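Local coordinates for restriction endonuclease THAI (Thermoplasma acidophilum, PDB 3NDH), which is a type II restriction endonuclease that binds its specific DNA site by intercalating without flipping bases, and probably cleaves it in a metal-dependent reaction, at residues S97-P109 and R133-S145. Numbering follows the deposited sequence.
With NA (sodium ion), chain E; nucleotides of chain C.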
loop_
_atom_site.group_PDB
_atom_site.type_symbol
_atom_site.label_atom_id
_atom_site.label_comp_id
_atom_site.label_asym_id
_atom_site.label_seq_id
_atom_site.Cartn_x
_atom_site.Cartn_y
_atom_site.Cartn_z
ATOM N N SER A 97 -13.120 -8.469 -20.289
ATOM C CA SER A 97 -14.030 -7.454 -19.764
ATOM C C SER A 97 -13.479 -6.883 -18.443
ATOM O O SER A 97 -13.215 -7.644 -17.527
ATOM C CB SER A 97 -15.401 -8.059 -19.535
ATOM O OG SER A 97 -16.319 -7.045 -19.191
ATOM N N PRO A 98 -13.353 -5.549 -18.333
ATOM C CA PRO A 98 -12.717 -4.953 -17.161
ATOM C C PRO A 98 -13.574 -5.022 -15.892
ATOM O O PRO A 98 -14.797 -4.859 -15.942
ATOM C CB PRO A 98 -12.469 -3.498 -17.589
ATOM C CG PRO A 98 -13.418 -3.239 -18.681
ATOM C CD PRO A 98 -13.790 -4.536 -19.313
ATOM N N ILE A 99 -12.906 -5.227 -14.760
ATOM C CA ILE A 99 -13.559 -5.282 -13.457
ATOM C C ILE A 99 -12.784 -4.391 -12.472
ATOM O O ILE A 99 -11.571 -4.445 -12.407
ATOM C CB ILE A 99 -13.621 -6.727 -12.902
ATOM C CG1 ILE A 99 -14.418 -7.666 -13.817
ATOM C CG2 ILE A 99 -14.217 -6.739 -11.478
ATOM C CD1 ILE A 99 -14.307 -9.122 -13.462
ATOM N N SER A 100 -13.525 -3.582 -11.726
ATOM C CA SER A 100 -13.036 -2.832 -10.588
ATOM C C SER A 100 -13.342 -3.643 -9.340
ATOM O O SER A 100 -14.446 -4.134 -9.191
ATOM C CB SER A 100 -13.803 -1.522 -10.523
ATOM O OG SER A 100 -13.558 -0.842 -9.312
ATOM N N ILE A 101 -12.360 -3.810 -8.466
ATOM C CA ILE A 101 -12.541 -4.453 -7.179
ATOM C C ILE A 101 -12.352 -3.425 -6.070
ATOM O O ILE A 101 -11.399 -2.617 -6.104
ATOM C CB ILE A 101 -11.503 -5.591 -7.009
ATOM C CG1 ILE A 101 -11.762 -6.692 -8.026
ATOM C CG2 ILE A 101 -11.533 -6.159 -5.602
ATOM C CD1 ILE A 101 -10.576 -7.628 -8.259
ATOM N N LYS A 102 -13.276 -3.407 -5.112
ATOM C CA LYS A 102 -13.154 -2.509 -3.966
ATOM C C LYS A 102 -13.500 -3.233 -2.690
ATOM O O LYS A 102 -14.381 -4.090 -2.662
ATOM C CB LYS A 102 -14.009 -1.253 -4.125
ATOM C CG LYS A 102 -13.506 -0.395 -5.295
ATOM C CD LYS A 102 -14.129 0.941 -5.400
ATOM C CE LYS A 102 -13.466 1.742 -6.516
ATOM N NZ LYS A 102 -12.078 2.261 -6.244
ATOM N N THR A 103 -12.758 -2.916 -1.632
ATOM C CA THR A 103 -12.982 -3.516 -0.342
ATOM C C THR A 103 -13.133 -2.411 0.701
ATOM O O THR A 103 -12.514 -1.338 0.613
ATOM C CB THR A 103 -11.835 -4.495 0.024
ATOM O OG1 THR A 103 -10.628 -3.770 0.315
ATOM C CG2 THR A 103 -11.621 -5.531 -1.103
ATOM N N ILE A 104 -13.979 -2.682 1.696
ATOM C CA ILE A 104 -14.322 -1.673 2.685
ATOM C C ILE A 104 -14.813 -2.358 3.952
ATOM O O ILE A 104 -15.602 -3.321 3.871
ATOM C CB ILE A 104 -15.369 -0.680 2.104
ATOM C CG1 ILE A 104 -15.604 0.511 3.031
ATOM C CG2 ILE A 104 -16.683 -1.376 1.805
ATOM C CD1 ILE A 104 -14.482 1.498 3.007
ATOM N N THR A 105 -14.321 -1.882 5.090
ATOM C CA THR A 105 -14.713 -2.401 6.394
ATOM C C THR A 105 -15.667 -1.446 7.106
ATOM O O THR A 105 -15.455 -0.231 7.127
ATOM C CB THR A 105 -13.482 -2.658 7.262
ATOM O OG1 THR A 105 -12.598 -3.559 6.586
ATOM C CG2 THR A 105 -13.884 -3.297 8.577
ATOM N N GLY A 106 -16.699 -2.003 7.718
ATOM C CA GLY A 106 -17.616 -1.193 8.522
ATOM C C GLY A 106 -18.965 -1.833 8.618
ATOM O O GLY A 106 -19.253 -2.766 7.888
ATOM N N LYS A 107 -19.803 -1.332 9.527
ATOM C CA LYS A 107 -21.184 -1.816 9.689
ATOM C C LYS A 107 -21.940 -1.678 8.366
ATOM O O LYS A 107 -22.667 -2.582 7.946
ATOM C CB LYS A 107 -21.889 -1.018 10.798
ATOM C CG LYS A 107 -23.355 -1.379 11.051
ATOM C CD LYS A 107 -24.021 -0.341 11.945
ATOM C CE LYS A 107 -25.514 -0.615 12.127
ATOM N NZ LYS A 107 -26.288 -0.441 10.864
ATOM N N GLU A 108 -21.787 -0.522 7.732
ATOM C CA GLU A 108 -22.134 -0.392 6.323
ATOM C C GLU A 108 -20.983 0.305 5.605
ATOM O O GLU A 108 -20.248 1.083 6.223
ATOM C CB GLU A 108 -23.434 0.391 6.127
ATOM C CG GLU A 108 -24.691 -0.326 6.623
ATOM C CD GLU A 108 -25.123 -1.507 5.760
ATOM O OE1 GLU A 108 -24.442 -1.842 4.765
ATOM O OE2 GLU A 108 -26.165 -2.113 6.088
ATOM N N PRO A 109 -20.810 0.016 4.301
ATOM C CA PRO A 109 -19.778 0.696 3.526
ATOM C C PRO A 109 -19.963 2.211 3.543
ATOM O O PRO A 109 -21.089 2.699 3.415
ATOM C CB PRO A 109 -19.995 0.154 2.115
ATOM C CG PRO A 109 -20.623 -1.138 2.300
ATOM C CD PRO A 109 -21.539 -0.957 3.463
ATOM N N ARG A 133 -18.201 3.141 -15.685
ATOM C CA ARG A 133 -17.991 2.344 -16.894
ATOM C C ARG A 133 -17.785 0.848 -16.650
ATOM O O ARG A 133 -18.018 0.041 -17.554
ATOM C CB ARG A 133 -16.786 2.878 -17.667
ATOM C CG ARG A 133 -17.007 4.214 -18.326
ATOM C CD ARG A 133 -15.810 4.543 -19.225
ATOM N NE ARG A 133 -14.608 4.846 -18.454
ATOM C CZ ARG A 133 -13.394 5.036 -18.976
ATOM N NH1 ARG A 133 -13.193 4.939 -20.288
ATOM N NH2 ARG A 133 -12.369 5.322 -18.183
ATOM N N PHE A 134 -17.339 0.468 -15.455
ATOM C CA PHE A 134 -16.877 -0.894 -15.223
ATOM C C PHE A 134 -17.670 -1.651 -14.166
ATOM O O PHE A 134 -18.039 -1.114 -13.119
ATOM C CB PHE A 134 -15.390 -0.846 -14.829
ATOM C CG PHE A 134 -14.551 0.003 -15.741
ATOM C CD1 PHE A 134 -14.477 -0.282 -17.090
ATOM C CD2 PHE A 134 -13.874 1.110 -15.268
ATOM C CE1 PHE A 134 -13.712 0.503 -17.952
ATOM C CE2 PHE A 134 -13.118 1.908 -16.130
ATOM C CZ PHE A 134 -13.042 1.609 -17.459
ATOM N N ASP A 135 -17.907 -2.927 -14.446
ATOM C CA ASP A 135 -18.432 -3.871 -13.449
ATOM C C ASP A 135 -17.605 -3.794 -12.183
ATOM O O ASP A 135 -16.384 -3.692 -12.254
ATOM C CB ASP A 135 -18.386 -5.306 -13.994
ATOM C CG ASP A 135 -19.415 -5.567 -15.083
ATOM O OD1 ASP A 135 -20.413 -4.813 -15.178
ATOM O OD2 ASP A 135 -19.205 -6.543 -15.841
ATOM N N LEU A 136 -18.291 -3.832 -11.045
ATOM C CA LEU A 136 -17.682 -3.680 -9.734
ATOM C C LEU A 136 -17.931 -4.925 -8.891
ATOM O O LEU A 136 -19.058 -5.420 -8.810
ATOM C CB LEU A 136 -18.286 -2.457 -9.046
ATOM C CG LEU A 136 -18.006 -2.194 -7.571
ATOM C CD1 LEU A 136 -16.520 -1.983 -7.321
ATOM C CD2 LEU A 136 -18.805 -0.984 -7.100
ATOM N N ILE A 137 -16.852 -5.451 -8.297
ATOM C CA ILE A 137 -16.933 -6.435 -7.218
ATOM C C ILE A 137 -16.557 -5.686 -5.937
ATOM O O ILE A 137 -15.433 -5.210 -5.788
ATOM C CB ILE A 137 -16.009 -7.648 -7.412
ATOM C CG1 ILE A 137 -16.411 -8.424 -8.672
ATOM C CG2 ILE A 137 -16.068 -8.575 -6.171
ATOM C CD1 ILE A 137 -15.425 -9.563 -9.034
ATOM N N LEU A 138 -17.546 -5.510 -5.054
ATOM C CA LEU A 138 -17.401 -4.805 -3.797
ATOM C C LEU A 138 -17.470 -5.793 -2.643
ATOM O O LEU A 138 -18.443 -6.491 -2.507
ATOM C CB LEU A 138 -18.509 -3.752 -3.651
ATOM C CG LEU A 138 -18.532 -2.968 -2.335
ATOM C CD1 LEU A 138 -17.373 -2.032 -2.225
ATOM C CD2 LEU A 138 -19.872 -2.219 -2.188
ATOM N N VAL A 139 -16.427 -5.831 -1.819
ATOM C CA VAL A 139 -16.445 -6.669 -0.630
ATOM C C VAL A 139 -16.657 -5.804 0.599
ATOM O O VAL A 139 -15.842 -4.946 0.934
ATOM C CB VAL A 139 -15.138 -7.449 -0.452
ATOM C CG1 VAL A 139 -15.319 -8.495 0.643
ATOM C CG2 VAL A 139 -14.692 -8.104 -1.748
ATOM N N HIS A 140 -17.800 -6.029 1.239
ATOM C CA HIS A 140 -18.147 -5.364 2.478
ATOM C C HIS A 140 -17.775 -6.272 3.643
ATOM O O HIS A 140 -18.407 -7.281 3.882
ATOM C CB HIS A 140 -19.631 -5.038 2.475
ATOM C CG HIS A 140 -20.150 -4.564 3.784
ATOM N ND1 HIS A 140 -21.444 -4.789 4.193
ATOM C CD2 HIS A 140 -19.553 -3.869 4.774
ATOM C CE1 HIS A 140 -21.619 -4.258 5.390
ATOM N NE2 HIS A 140 -20.487 -3.695 5.768
ATOM N N ILE A 141 -16.723 -5.854 4.348
ATOM C CA ILE A 141 -16.152 -6.594 5.455
ATOM C C ILE A 141 -16.739 -6.029 6.732
ATOM O O ILE A 141 -16.798 -4.819 6.918
ATOM C CB ILE A 141 -14.631 -6.417 5.488
ATOM C CG1 ILE A 141 -14.010 -6.784 4.146
ATOM C CG2 ILE A 141 -13.979 -7.218 6.622
ATOM C CD1 ILE A 141 -12.601 -6.260 4.003
ATOM N N ASN A 142 -17.132 -6.909 7.638
ATOM C CA ASN A 142 -17.781 -6.521 8.881
ATOM C C ASN A 142 -17.429 -7.570 9.918
ATOM O O ASN A 142 -18.204 -8.477 10.158
ATOM C CB ASN A 142 -19.284 -6.384 8.636
ATOM C CG ASN A 142 -20.019 -5.716 9.764
ATOM O OD1 ASN A 142 -19.414 -5.107 10.656
ATOM N ND2 ASN A 142 -21.353 -5.817 9.728
ATOM N N TRP A 143 -16.233 -7.463 10.511
ATOM C CA TRP A 143 -15.682 -8.530 11.352
ATOM C C TRP A 143 -16.604 -8.827 12.517
ATOM O O TRP A 143 -17.137 -7.896 13.147
ATOM C CB TRP A 143 -14.275 -8.175 11.843
ATOM C CG TRP A 143 -13.264 -8.177 10.737
ATOM C CD1 TRP A 143 -12.604 -7.107 10.236
ATOM C CD2 TRP A 143 -12.802 -9.304 10.001
ATOM N NE1 TRP A 143 -11.751 -7.490 9.237
ATOM C CE2 TRP A 143 -11.856 -8.838 9.071
ATOM C CE3 TRP A 143 -13.088 -10.665 10.034
ATOM C CZ2 TRP A 143 -11.205 -9.692 8.163
ATOM C CZ3 TRP A 143 -12.416 -11.506 9.152
ATOM C CH2 TRP A 143 -11.501 -11.006 8.231
ATOM N N SER A 144 -16.834 -10.125 12.751
ATOM C CA SER A 144 -17.703 -10.629 13.814
ATOM C C SER A 144 -19.179 -10.348 13.561
ATOM O O SER A 144 -20.020 -10.471 14.470
ATOM C CB SER A 144 -17.282 -10.135 15.206
ATOM O OG SER A 144 -15.976 -10.602 15.515
ATOM N N SER A 145 -19.505 -9.990 12.325
ATOM C CA SER A 145 -20.881 -9.738 11.952
ATOM C C SER A 145 -21.106 -10.053 10.464
ATOM O O SER A 145 -20.320 -10.759 9.834
ATOM C CB SER A 145 -21.247 -8.283 12.323
ATOM O OG SER A 145 -22.639 -8.037 12.213
HETATM NA NA NA E . -9.713 -1.386 -6.828
ATOM P P DG C 8 -9.376 -0.959 -1.768
ATOM O OP1 DG C 8 -10.123 -2.228 -1.952
ATOM O OP2 DG C 8 -9.848 0.280 -2.441
ATOM O "O5'" DG C 8 -9.282 -0.669 -0.201
ATOM C "C5'" DG C 8 -9.213 0.666 0.318
ATOM C "C4'" DG C 8 -9.014 0.625 1.817
ATOM O "O4'" DG C 8 -8.525 1.898 2.305
ATOM C "C3'" DG C 8 -10.248 0.301 2.660
ATOM O "O3'" DG C 8 -9.801 -0.489 3.776
ATOM C "C2'" DG C 8 -10.716 1.685 3.087
ATOM C "C1'" DG C 8 -9.383 2.367 3.340
ATOM N N9 DG C 8 -9.392 3.821 3.286
ATOM C C8 DG C 8 -10.115 4.628 2.437
ATOM N N7 DG C 8 -9.882 5.899 2.619
ATOM C C5 DG C 8 -8.956 5.934 3.655
ATOM C C6 DG C 8 -8.320 7.038 4.292
ATOM O O6 DG C 8 -8.471 8.248 4.077
ATOM N N1 DG C 8 -7.435 6.614 5.280
ATOM C C2 DG C 8 -7.196 5.302 5.615
ATOM N N2 DG C 8 -6.297 5.090 6.588
ATOM N N3 DG C 8 -7.793 4.273 5.043
ATOM C C4 DG C 8 -8.648 4.661 4.075
ATOM P P DA C 9 -10.833 -0.972 4.925
ATOM O OP1 DA C 9 -10.891 -2.456 4.895
ATOM O OP2 DA C 9 -12.102 -0.186 4.826
ATOM O "O5'" DA C 9 -10.063 -0.521 6.249
ATOM C "C5'" DA C 9 -8.657 -0.775 6.393
ATOM C "C4'" DA C 9 -8.081 -0.027 7.581
ATOM O "O4'" DA C 9 -8.100 1.400 7.344
ATOM C "C3'" DA C 9 -8.790 -0.229 8.918
ATOM O "O3'" DA C 9 -7.816 -0.243 9.972
ATOM C "C2'" DA C 9 -9.686 0.997 9.008
ATOM C "C1'" DA C 9 -8.782 2.059 8.408
ATOM N N9 DA C 9 -9.473 3.218 7.837
ATOM C C8 DA C 9 -10.497 3.196 6.924
ATOM N N7 DA C 9 -10.890 4.388 6.540
ATOM C C5 DA C 9 -10.080 5.254 7.260
ATOM C C6 DA C 9 -9.990 6.661 7.296
ATOM N N6 DA C 9 -10.743 7.479 6.554
ATOM N N1 DA C 9 -9.078 7.207 8.127
ATOM C C2 DA C 9 -8.310 6.394 8.862
ATOM N N3 DA C 9 -8.298 5.065 8.916
ATOM C C4 DA C 9 -9.213 4.548 8.079
HETATM O O HOH W 1 -16.628 -7.279 -16.521
HETATM O O HOH W 2 -16.981 -3.799 -17.035
HETATM O O HOH W 3 -11.010 -0.089 -8.388
HETATM O O HOH W 4 -9.999 0.536 -5.192
HETATM O O HOH W 5 -10.545 -4.538 8.136
HETATM O O HOH W 6 -8.379 -3.131 -5.801
#
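Ile-99 CG2 meets Ile-137 CD1 at 3.9 Å on one face of two parallel strands, 97-105 and 135-141, neighbours in the mixed sheet of a PD-(D/E)XK nuclease and joined by a beta-alpha-beta crossover through helix 120-129. Further along the same face Thr-103 CG2 lies alongside Val-139, and helices 58-74 and 27-46 pack over this side. On the other face Leu-136 CD1 approaches Lys-102 CG crosswise, while Leu-138 CD1 touches Lys-102 CB and Ile-104 CG2. Backbone hydrogen bonds run from Ser-100 N to Asp-135 O at the start and from Gly-106 N to Ile-141 O at the end.

Past the pairing of Ile-99 with strand 92-94, the side of 97-105 facing away from 135-141 meets metal and DNA, consistent with this family's active site. Ile-101 O binds sodium at 2.2 Å, Asp-91 and a DNA phosphate completing the site with three waters. Lys-102, bent at its last torsion (chi4 -73°), brings NZ to a metal-bound water that also donates to OP2 of DG8 of chain C, and NZ has a second partner in Lys-113 O. Thr-103 grips OP1 of DG8 with both N and OG1; Thr-105 divides the same two donors between OP2 and OP1 of DA9 of chain C.

Near the end of strand 135-141, His-140 has CG trans to the backbone N (chi1 170°), and its ring reaches loop 106-109. Pro-109 CD sits over the ring centre in a CH-pi contact, 3.6 Å from the centroid. Replacing this histidine by an alanine would probably open a gap beneath Pro-109 and deprive the Gly-106 carbonyl of its imidazole donor, letting the loop shift. That short bond, His-140 NE2 to Gly-106 O at 2.6 Å, lies near the ring plane, with its donor tilted 29° from the carbonyl plane.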